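Local coordinates for variant surface glycoprotein MITAT 1.1 (Trypanosoma brucei brucei, PDB 5LY9) that forms, as a GPI-anchored dimer, the dense surface coat of the parasite, whose antigenic switching lets the trypanosome evade the host immune response, at residues I42-Y47 with V344-I349; Q63-L68 with L316-A321; E322-G327 with S351-I356. All coordinates share one frame; numbering follows the deposited sequence.

Interaction 1 of 3, residues I42-Y47 with V344-I349. With NAG (2-acetamido-2-deoxy-beta-D-glucopyranose), chain C.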
loop_
_atom_site.group_PDB
_atom_site.type_symbol
_atom_site.label_atom_id
_atom_site.label_comp_id
_atom_site.label_asym_id
_atom_site.label_seq_id
_atom_site.Cartn_x
_atom_site.Cartn_y
_atom_site.Cartn_z
ATOM N N ILE A 42 0.361 9.015 -19.558
ATOM C CA ILE A 42 0.736 8.261 -20.758
ATOM C C ILE A 42 -0.487 7.723 -21.454
ATOM O O ILE A 42 -0.537 7.722 -22.729
ATOM C CB ILE A 42 1.775 7.169 -20.438
ATOM C CG1 ILE A 42 3.063 7.797 -19.881
ATOM C CG2 ILE A 42 2.231 6.412 -21.658
ATOM C CD1 ILE A 42 3.955 6.758 -19.283
ATOM N N LYS A 43 -1.478 7.295 -20.706
ATOM C CA LYS A 43 -2.786 6.966 -21.310
ATOM C C LYS A 43 -3.376 8.151 -22.011
ATOM O O LYS A 43 -3.922 7.996 -23.125
ATOM C CB LYS A 43 -3.755 6.381 -20.279
ATOM C CG LYS A 43 -5.104 5.993 -20.780
ATOM C CD LYS A 43 -5.158 4.911 -21.846
ATOM C CE LYS A 43 -4.757 3.518 -21.370
ATOM N NZ LYS A 43 -4.558 2.420 -22.389
ATOM N N ALA A 44 -3.310 9.337 -21.378
ATOM C CA ALA A 44 -3.856 10.517 -22.059
ATOM C C ALA A 44 -3.137 10.756 -23.397
ATOM O O ALA A 44 -3.758 11.079 -24.402
ATOM C CB ALA A 44 -3.767 11.722 -21.179
ATOM N N ALA A 45 -1.837 10.549 -23.435
ATOM C CA ALA A 45 -1.093 10.734 -24.665
ATOM C C ALA A 45 -1.507 9.710 -25.731
ATOM O O ALA A 45 -1.674 10.070 -26.918
ATOM C CB ALA A 45 0.390 10.684 -24.409
ATOM N N GLU A 46 -1.695 8.441 -25.326
ATOM C CA GLU A 46 -2.250 7.460 -26.195
ATOM C C GLU A 46 -3.557 7.936 -26.800
ATOM O O GLU A 46 -3.775 7.863 -28.010
ATOM C CB GLU A 46 -2.428 6.120 -25.461
ATOM C CG GLU A 46 -3.039 5.034 -26.330
ATOM C CD GLU A 46 -3.528 3.819 -25.605
ATOM O OE1 GLU A 46 -3.300 3.661 -24.405
ATOM O OE2 GLU A 46 -4.162 2.960 -26.258
ATOM N N TYR A 47 -4.426 8.451 -25.930
ATOM C CA TYR A 47 -5.737 8.914 -26.382
ATOM C C TYR A 47 -5.624 10.083 -27.385
ATOM O O TYR A 47 -6.299 10.116 -28.395
ATOM C CB TYR A 47 -6.623 9.299 -25.224
ATOM C CG TYR A 47 -7.379 8.206 -24.530
ATOM C CD1 TYR A 47 -8.098 7.275 -25.240
ATOM C CD2 TYR A 47 -7.518 8.184 -23.159
ATOM C CE1 TYR A 47 -8.814 6.243 -24.610
ATOM C CE2 TYR A 47 -8.261 7.182 -22.535
ATOM C CZ TYR A 47 -8.911 6.226 -23.266
ATOM O OH TYR A 47 -9.729 5.280 -22.672
ATOM N N VAL A 344 -11.025 10.453 -18.626
ATOM C CA VAL A 344 -12.419 10.137 -18.916
ATOM C C VAL A 344 -12.905 10.983 -20.080
ATOM O O VAL A 344 -13.513 10.484 -21.054
ATOM C CB VAL A 344 -13.323 10.375 -17.654
ATOM C CG1 VAL A 344 -14.779 10.259 -18.030
ATOM C CG2 VAL A 344 -12.950 9.361 -16.635
ATOM N N GLU A 345 -12.629 12.273 -20.018
ATOM C CA GLU A 345 -12.948 13.130 -21.172
ATOM C C GLU A 345 -12.353 12.677 -22.470
ATOM O O GLU A 345 -13.032 12.696 -23.494
ATOM C CB GLU A 345 -12.474 14.569 -20.968
ATOM C CG GLU A 345 -13.264 15.266 -19.877
ATOM C CD GLU A 345 -12.834 16.718 -19.629
ATOM O OE1 GLU A 345 -12.142 17.323 -20.502
ATOM O OE2 GLU A 345 -13.166 17.236 -18.476
ATOM N N LEU A 346 -11.083 12.294 -22.430
ATOM C CA LEU A 346 -10.398 11.883 -23.662
ATOM C C LEU A 346 -10.977 10.605 -24.213
ATOM O O LEU A 346 -11.156 10.459 -25.394
ATOM C CB LEU A 346 -8.907 11.729 -23.420
ATOM C CG LEU A 346 -8.259 13.101 -23.258
ATOM C CD1 LEU A 346 -6.893 12.902 -22.630
ATOM C CD2 LEU A 346 -8.103 13.904 -24.586
ATOM N N GLY A 347 -11.282 9.654 -23.317
ATOM C CA GLY A 347 -12.014 8.442 -23.686
ATOM C C GLY A 347 -13.344 8.708 -24.401
ATOM O O GLY A 347 -13.660 8.050 -25.404
ATOM N N ASP A 348 -14.122 9.646 -23.911
ATOM C CA ASP A 348 -15.366 10.041 -24.567
ATOM C C ASP A 348 -15.092 10.612 -25.993
ATOM O O ASP A 348 -15.800 10.285 -26.972
ATOM C CB ASP A 348 -16.059 11.181 -23.797
ATOM C CG ASP A 348 -16.776 10.739 -22.542
ATOM O OD1 ASP A 348 -16.824 9.546 -22.178
ATOM O OD2 ASP A 348 -17.309 11.697 -21.864
ATOM N N ILE A 349 -14.084 11.490 -26.109
ATOM C CA ILE A 349 -13.787 12.074 -27.400
ATOM C C ILE A 349 -13.355 10.976 -28.413
ATOM O O ILE A 349 -13.799 10.974 -29.567
ATOM C CB ILE A 349 -12.689 13.161 -27.276
ATOM C CG1 ILE A 349 -13.251 14.414 -26.531
ATOM C CG2 ILE A 349 -12.199 13.595 -28.624
ATOM C CD1 ILE A 349 -12.169 15.251 -25.877
HETATM C C1 NAG C . 2.207 15.241 -22.896
HETATM C C2 NAG C . 1.024 15.533 -23.768
HETATM C C3 NAG C . 0.716 17.027 -23.872
HETATM C C4 NAG C . 0.653 17.670 -22.484
HETATM C C5 NAG C . 1.942 17.286 -21.767
HETATM C C6 NAG C . 2.092 17.861 -20.372
HETATM C C7 NAG C . 0.283 14.245 -25.682
HETATM C C8 NAG C . 0.514 13.906 -27.113
HETATM N N2 NAG C . 1.168 15.048 -25.139
HETATM O O3 NAG C . -0.531 17.282 -24.576
HETATM O O4 NAG C . 0.331 19.107 -22.521
HETATM O O5 NAG C . 2.017 15.842 -21.640
HETATM O O6 NAG C . 0.992 17.423 -19.620
HETATM O O7 NAG C . -0.611 13.775 -25.023
#

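Interaction 2 of 3, residues Q63-L68 with L316-A321. Unlike the reference sequence in segment 63-68: Leu65 (reference Ser). With NAG (2-acetamido-2-deoxy-beta-D-glucopyranose), chain C; MAN (alpha-D-mannopyranose), chain B.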
loop_
_atom_site.group_PDB
_atom_site.type_symbol
_atom_site.label_atom_id
_atom_site.label_comp_id
_atom_site.label_asym_id
_atom_site.label_seq_id
_atom_site.Cartn_x
_atom_site.Cartn_y
_atom_site.Cartn_z
ATOM N N GLN A 63 2.312 6.867 -40.393
ATOM C CA GLN A 63 3.195 5.939 -39.779
ATOM C C GLN A 63 3.850 6.497 -38.503
ATOM O O GLN A 63 3.965 5.772 -37.527
ATOM C CB GLN A 63 4.287 5.427 -40.709
ATOM C CG GLN A 63 3.731 4.593 -41.871
ATOM C CD GLN A 63 4.855 4.082 -42.808
ATOM O OE1 GLN A 63 5.931 3.747 -42.388
ATOM N NE2 GLN A 63 4.569 3.983 -44.067
ATOM N N GLN A 64 4.276 7.753 -38.522
ATOM C CA GLN A 64 4.859 8.399 -37.316
ATOM C C GLN A 64 3.849 8.384 -36.165
ATOM O O GLN A 64 4.154 8.020 -35.026
ATOM C CB GLN A 64 5.193 9.856 -37.627
ATOM C CG GLN A 64 6.285 10.006 -38.664
ATOM C CD GLN A 64 5.852 10.007 -40.122
ATOM O OE1 GLN A 64 4.757 9.602 -40.496
ATOM N NE2 GLN A 64 6.781 10.402 -40.989
ATOM N N LEU A 65 2.616 8.701 -36.475
ATOM C CA LEU A 65 1.587 8.840 -35.411
ATOM C C LEU A 65 1.094 7.457 -34.902
ATOM O O LEU A 65 0.846 7.272 -33.717
ATOM C CB LEU A 65 0.429 9.678 -35.936
ATOM C CG LEU A 65 0.849 11.153 -36.151
ATOM C CD1 LEU A 65 -0.302 11.941 -36.685
ATOM C CD2 LEU A 65 1.264 11.782 -34.842
ATOM N N THR A 66 0.993 6.495 -35.804
ATOM C CA THR A 66 0.673 5.110 -35.430
ATOM C C THR A 66 1.711 4.592 -34.434
ATOM O O THR A 66 1.369 4.012 -33.421
ATOM C CB THR A 66 0.584 4.208 -36.622
ATOM O OG1 THR A 66 -0.525 4.602 -37.453
ATOM C CG2 THR A 66 0.393 2.774 -36.248
ATOM N N LEU A 67 2.967 4.786 -34.769
ATOM C CA LEU A 67 4.080 4.399 -33.929
ATOM C C LEU A 67 4.005 5.031 -32.587
ATOM O O LEU A 67 4.154 4.352 -31.529
ATOM C CB LEU A 67 5.363 4.746 -34.616
ATOM C CG LEU A 67 6.583 4.394 -33.806
ATOM C CD1 LEU A 67 6.701 2.870 -33.530
ATOM C CD2 LEU A 67 7.799 4.921 -34.444
ATOM N N LEU A 68 3.737 6.349 -32.519
ATOM C CA LEU A 68 3.706 7.019 -31.251
ATOM C C LEU A 68 2.509 6.558 -30.404
ATOM O O LEU A 68 2.642 6.374 -29.208
ATOM C CB LEU A 68 3.673 8.550 -31.451
ATOM C CG LEU A 68 4.991 9.101 -31.931
ATOM C CD1 LEU A 68 4.813 10.556 -32.464
ATOM C CD2 LEU A 68 6.042 9.058 -30.887
ATOM N N LEU A 316 4.168 15.386 -31.979
ATOM C CA LEU A 316 3.401 15.493 -30.730
ATOM C C LEU A 316 2.779 16.919 -30.647
ATOM O O LEU A 316 1.653 17.101 -30.149
ATOM C CB LEU A 316 4.274 15.216 -29.552
ATOM C CG LEU A 316 4.819 13.782 -29.478
ATOM C CD1 LEU A 316 5.852 13.623 -28.346
ATOM C CD2 LEU A 316 3.700 12.817 -29.339
ATOM N N ASP A 317 3.540 17.909 -31.072
ATOM C CA ASP A 317 3.022 19.294 -31.147
ATOM C C ASP A 317 1.829 19.460 -32.069
ATOM O O ASP A 317 0.850 20.132 -31.723
ATOM C CB ASP A 317 4.128 20.272 -31.522
ATOM C CG ASP A 317 5.144 20.489 -30.400
ATOM O OD1 ASP A 317 4.922 20.155 -29.204
ATOM O OD2 ASP A 317 6.211 21.016 -30.729
ATOM N N MET A 318 1.882 18.802 -33.226
ATOM C CA MET A 318 0.778 18.755 -34.159
ATOM C C MET A 318 -0.470 18.133 -33.540
ATOM O O MET A 318 -1.562 18.650 -33.652
ATOM C CB MET A 318 1.254 17.989 -35.395
ATOM C CG MET A 318 0.303 17.957 -36.509
ATOM S SD MET A 318 1.187 17.292 -37.975
ATOM C CE MET A 318 1.225 15.597 -37.524
ATOM N N VAL A 319 -0.291 17.070 -32.758
ATOM C CA VAL A 319 -1.425 16.466 -32.060
ATOM C C VAL A 319 -2.033 17.450 -31.035
ATOM O O VAL A 319 -3.247 17.632 -30.972
ATOM C CB VAL A 319 -0.933 15.151 -31.390
ATOM C CG1 VAL A 319 -1.925 14.642 -30.399
ATOM C CG2 VAL A 319 -0.726 14.113 -32.470
ATOM N N ASP A 320 -1.170 18.051 -30.240
ATOM C CA ASP A 320 -1.578 19.033 -29.208
ATOM C C ASP A 320 -2.371 20.234 -29.746
ATOM O O ASP A 320 -3.326 20.667 -29.120
ATOM C CB ASP A 320 -0.369 19.569 -28.459
ATOM C CG ASP A 320 0.188 18.573 -27.439
ATOM O OD1 ASP A 320 -0.500 17.569 -27.094
ATOM O OD2 ASP A 320 1.352 18.806 -27.007
ATOM N N ALA A 321 -2.042 20.692 -30.942
ATOM C CA ALA A 321 -2.690 21.858 -31.530
ATOM C C ALA A 321 -4.051 21.537 -32.131
ATOM O O ALA A 321 -4.822 22.438 -32.469
ATOM C CB ALA A 321 -1.755 22.371 -32.629
HETATM C C1 NAG C . 2.207 15.241 -22.896
HETATM C C2 NAG C . 1.024 15.533 -23.768
HETATM C C3 NAG C . 0.716 17.027 -23.872
HETATM C C4 NAG C . 0.653 17.670 -22.484
HETATM C C5 NAG C . 1.942 17.286 -21.767
HETATM C C6 NAG C . 2.092 17.861 -20.372
HETATM C C7 NAG C . 0.283 14.245 -25.682
HETATM C C8 NAG C . 0.514 13.906 -27.113
HETATM N N2 NAG C . 1.168 15.048 -25.139
HETATM O O3 NAG C . -0.531 17.282 -24.576
HETATM O O4 NAG C . 0.331 19.107 -22.521
HETATM O O5 NAG C . 2.017 15.842 -21.640
HETATM O O6 NAG C . 0.992 17.423 -19.620
HETATM O O7 NAG C . -0.611 13.775 -25.023
HETATM C C1 MAN B . 1.275 23.875 -26.019
HETATM C C2 MAN B . 1.440 25.381 -25.965
HETATM C C3 MAN B . 0.116 25.943 -25.506
HETATM C C4 MAN B . -1.035 25.485 -26.403
HETATM C C5 MAN B . -1.059 23.973 -26.703
HETATM C C6 MAN B . -1.799 23.624 -28.001
HETATM O O2 MAN B . 1.872 25.889 -27.259
HETATM O O3 MAN B . 0.315 27.365 -25.488
HETATM O O4 MAN B . -2.251 25.803 -25.753
HETATM O O5 MAN B . 0.245 23.487 -26.910
HETATM O O6 MAN B . -0.926 23.602 -29.181
#

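Interaction 3 of 3, residues E322-G327 with S351-I356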
loop_
_atom_site.group_PDB
_atom_site.type_symbol
_atom_site.label_atom_id
_atom_site.label_comp_id
_atom_site.label_asym_id
_atom_site.label_seq_id
_atom_site.Cartn_x
_atom_site.Cartn_y
_atom_site.Cartn_z
ATOM N N GLU A 322 -4.373 20.253 -32.275
ATOM C CA GLU A 322 -5.551 19.854 -32.985
ATOM C C GLU A 322 -6.778 20.260 -32.155
ATOM O O GLU A 322 -6.869 19.915 -31.003
ATOM C CB GLU A 322 -5.539 18.352 -33.317
ATOM C CG GLU A 322 -6.701 17.875 -34.174
ATOM C CD GLU A 322 -6.557 18.194 -35.677
ATOM O OE1 GLU A 322 -5.573 18.843 -36.067
ATOM O OE2 GLU A 322 -7.432 17.742 -36.461
ATOM N N ILE A 323 -7.708 20.979 -32.772
ATOM C CA ILE A 323 -8.864 21.470 -32.063
ATOM C C ILE A 323 -10.010 20.472 -32.074
ATOM O O ILE A 323 -10.352 19.925 -33.107
ATOM C CB ILE A 323 -9.390 22.797 -32.685
ATOM C CG1 ILE A 323 -8.354 23.874 -32.537
ATOM C CG2 ILE A 323 -10.717 23.229 -32.032
ATOM C CD1 ILE A 323 -8.361 24.459 -31.168
ATOM N N ILE A 324 -10.570 20.224 -30.908
ATOM C CA ILE A 324 -11.767 19.440 -30.792
ATOM C C ILE A 324 -12.936 20.402 -30.657
ATOM O O ILE A 324 -13.034 21.142 -29.686
ATOM C CB ILE A 324 -11.722 18.531 -29.520
ATOM C CG1 ILE A 324 -10.416 17.729 -29.484
ATOM C CG2 ILE A 324 -12.946 17.653 -29.504
ATOM C CD1 ILE A 324 -10.117 16.979 -30.765
ATOM N N PRO A 325 -13.829 20.385 -31.614
ATOM C CA PRO A 325 -14.920 21.345 -31.632
ATOM C C PRO A 325 -15.959 21.079 -30.598
ATOM O O PRO A 325 -16.153 19.932 -30.175
ATOM C CB PRO A 325 -15.540 21.191 -33.010
ATOM C CG PRO A 325 -14.970 20.015 -33.598
ATOM C CD PRO A 325 -13.712 19.638 -32.874
ATOM N N ALA A 326 -16.638 22.158 -30.198
ATOM C CA ALA A 326 -17.812 22.034 -29.385
ATOM C C ALA A 326 -18.791 21.133 -30.123
ATOM O O ALA A 326 -18.849 21.124 -31.349
ATOM C CB ALA A 326 -18.421 23.402 -29.174
ATOM N N GLY A 327 -19.483 20.289 -29.381
ATOM C CA GLY A 327 -20.396 19.288 -29.959
ATOM C C GLY A 327 -19.889 17.838 -29.950
ATOM O O GLY A 327 -20.681 16.942 -29.919
ATOM N N SER A 351 -14.141 7.836 -28.302
ATOM C CA SER A 351 -15.331 7.042 -28.634
ATOM C C SER A 351 -16.171 7.679 -29.746
ATOM O O SER A 351 -16.614 7.007 -30.660
ATOM C CB SER A 351 -16.152 6.830 -27.390
ATOM O OG SER A 351 -15.399 6.180 -26.360
ATOM N N ASN A 352 -16.392 8.982 -29.620
ATOM C CA ASN A 352 -17.199 9.733 -30.567
ATOM C C ASN A 352 -16.489 9.714 -31.937
ATOM O O ASN A 352 -17.131 9.482 -32.966
ATOM C CB ASN A 352 -17.388 11.151 -30.053
ATOM C CG ASN A 352 -18.557 11.847 -30.684
ATOM O OD1 ASN A 352 -19.083 12.819 -30.157
ATOM N ND2 ASN A 352 -18.931 11.394 -31.860
ATOM N N TYR A 353 -15.182 9.943 -31.958
ATOM C CA TYR A 353 -14.491 9.958 -33.291
ATOM C C TYR A 353 -14.365 8.602 -33.908
ATOM O O TYR A 353 -14.337 8.589 -35.116
ATOM C CB TYR A 353 -13.107 10.637 -33.289
ATOM C CG TYR A 353 -13.190 12.121 -33.372
ATOM C CD1 TYR A 353 -13.606 12.760 -34.541
ATOM C CD2 TYR A 353 -12.862 12.912 -32.290
ATOM C CE1 TYR A 353 -13.687 14.135 -34.594
ATOM C CE2 TYR A 353 -12.992 14.276 -32.319
ATOM C CZ TYR A 353 -13.360 14.895 -33.493
ATOM O OH TYR A 353 -13.412 16.262 -33.537
ATOM N N GLU A 354 -14.250 7.511 -33.155
ATOM C CA GLU A 354 -14.284 6.158 -33.762
ATOM C C GLU A 354 -15.687 5.909 -34.491
ATOM O O GLU A 354 -15.779 5.187 -35.537
ATOM C CB GLU A 354 -13.988 5.037 -32.778
ATOM C CG GLU A 354 -12.546 4.900 -32.201
ATOM C CD GLU A 354 -12.343 3.729 -31.138
ATOM O OE1 GLU A 354 -13.329 3.049 -30.694
ATOM O OE2 GLU A 354 -11.148 3.513 -30.687
ATOM N N MET A 355 -16.765 6.442 -33.941
ATOM C CA MET A 355 -18.069 6.297 -34.542
ATOM C C MET A 355 -18.085 7.102 -35.822
ATOM O O MET A 355 -18.490 6.602 -36.877
ATOM C CB MET A 355 -19.208 6.802 -33.630
ATOM C CG MET A 355 -20.586 6.457 -34.183
ATOM S SD MET A 355 -21.876 6.903 -33.007
ATOM C CE MET A 355 -21.685 8.621 -32.915
ATOM N N ILE A 356 -17.622 8.328 -35.739
ATOM C CA ILE A 356 -17.570 9.234 -36.879
ATOM C C ILE A 356 -16.729 8.655 -37.989
ATOM O O ILE A 356 -17.124 8.746 -39.189
ATOM C CB ILE A 356 -17.052 10.617 -36.478
ATOM C CG1 ILE A 356 -18.111 11.364 -35.680
ATOM C CG2 ILE A 356 -16.638 11.415 -37.735
ATOM C CD1 ILE A 356 -17.610 12.592 -34.949
HETATM O O HOH W 1 -21.571 13.939 -30.629
#

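Interaction 1 of 3, residues I42-Y47 with V344-I349
Tyr47 lays one face of its ring over the backbone of Leu346 and Gly347. CA of Gly347 sits 4.0 Å from the centroid of the Tyr47 ring and 19° off its normal, a CH-pi contact over the face, while the Gly347 N lies above the middle of the same ring. With no side chain at Gly347, the ring rests directly on main chain. The Tyr47 ring stem is turned beside its own backbone N (chi1 -83°), which carries it across toward the partner helix. At its base the Tyr47 CB meets CB of Leu346 at 3.8 Å, the two side chains set at a slant to each other. One turn earlier, Ala44 offers its CB to CD1 of Leu346 at 3.6 Å, so that Leu346 touches Ala44 through CD1 and Tyr47 through CB.

The axes of the two segments approach to 9.6 Å and are nearly parallel, inclined by 20°. They lie on helix 24-55, one arm of the long helical hairpin that forms the core of the VSG N-terminal domain, and on helix 343-367, packed alongside it. The hydroxyl of Tyr47 passes on to the dimer partner, where it is bonded to Glu46 and Asn77 of the second subunit. Within helix 24-55, Lys43 NZ is salt-bridged to Glu46 OE1 at 2.7 Å; the lysine meets the syn side of the carboxylate, somewhat out of its plane. Ala45 faces away from helix 343-367, and its CA lies 3.1 Å from the acetamide oxygen O7 of an N-acetylglucosamine.

Interaction 2 of 3, residues Q63-L68 with L316-A321
Neither segment brings a ring to the interface where Leu65 and Leu68 meet Leu316, Met318 and Val319; flat groups come in at its border. The acetamido group of an N-acetylglucosamine brings its methyl end against residues 316-321: its C8 is 4.0 Å from CD2 of Leu316 and 4.2 Å from CG1 of Val319. The carboxylate of Asp320 accepts a short hydrogen bond of 2.5 Å at OD1 from the sugar hydroxyl O3. The sugar thus meets helix 313-321 with its acetamido methyl on Leu316 and Val319 and with its O3 hydroxyl on Asp320, and a mannose has its O6 beside CA of Ala321.

Between the two protein segments the contact is wholly apolar and is made by branch ends. Leu65, a position that is serine in the reference sequence, sends out both methyls. Its CD1 stands 4.0 Å from CE of Met318, whose chain bends at its last torsion (chi3 76°) to bring that methyl back toward the leucine; the Met318 chain runs square to Leu65. The CD2 of Leu65 meets CG2 of Val319 at 3.9 Å, these side chains lying alongside and pointing opposite ways. A turn further on, CD1 of Leu68 touches CD2 of Leu316 at 4.0 Å in a slanting approach, so that Leu316 has one methyl shared between the helix and the sugar.

The axes of the two segments lie 11.5 Å apart and are almost perpendicular, at 86°, which limits the meeting to a few side chains. Helix 313-321 lies across helix 62-114, the second arm of the long VSG hairpin, with Tyr52 of helix 24-55 filling in beside Leu65 and Met318; on the far flank Leu67 packs into helices 275-285 and 295-304.

Interaction 3 of 3, residues E322-G327 with S351-I356
A small two-stranded antiparallel ribbon, strands 323-324 and 335-336, leans on helix 343-367, and the contact joins the first strand and the chain just after it, from Ile324 to Gly327, to Tyr353 and Asn352 of the helix. Tyr353 is the reaching group. With CG anti to its carbonyl carbon (chi1 -81°), its ring extends toward the ribbon, where CD1 of Ile324 comes obliquely to its CE2 at 4.2 Å. The phenol end arrives at the proline ring: OH of Tyr353 lies 3.5 Å from CD of Pro325 and 4.1 Å from its CG, the two side chains approaching head on. Around the tyrosine, Ile51, Ala54 and Lys55 of helix 24-55 and Ile328 complete the packing, so the ring is wedged between ribbon, loop and a second helix.

A water makes the polar part of the contact. It donates to O of Gly327 at 3.2 Å and to OD1 of Asn352 at 2.8 Å, linking two acceptors that are themselves 4.4 Å apart. The backbone N of Ala329 also bonds to that amide oxygen, which is therefore gripped by both the loop and the solvent molecule. Gly327 turns the chain with a positive phi of 105°, and its carbonyl reaches the water.

At the ribbon's start Glu322 is salt-bridged to Lys55, and the helix's other flank faces the dimer partner, where Glu354 pairs with Arg69 of the second subunit. The arrangement is that of a short beta ribbon and its connecting loop laid against the helical bundle of an A-type VSG N-terminal domain.

Overall arrangement
The three contacts lie together toward one end of the elongated domain, their centres about 14 Å (interactions 1 and 2), 12 Å (1 and 3) and 16 Å (2 and 3) apart. Interactions 1 and 3 share helix 343-367 and touch directly, CG2 of Ile349 packing on CG2 of Ile324 at 4.2 Å. Interaction 2 runs straight into interaction 3 in sequence, helix 313-321 leading to strand 323-324. Interactions 1 and 2 do not touch, their nearest atoms being about 6 Å apart, yet the same N-acetylglucosamine meets Ala45 in one and Leu316, Val319 and Asp320 in the other, so the glycan spans the space between them.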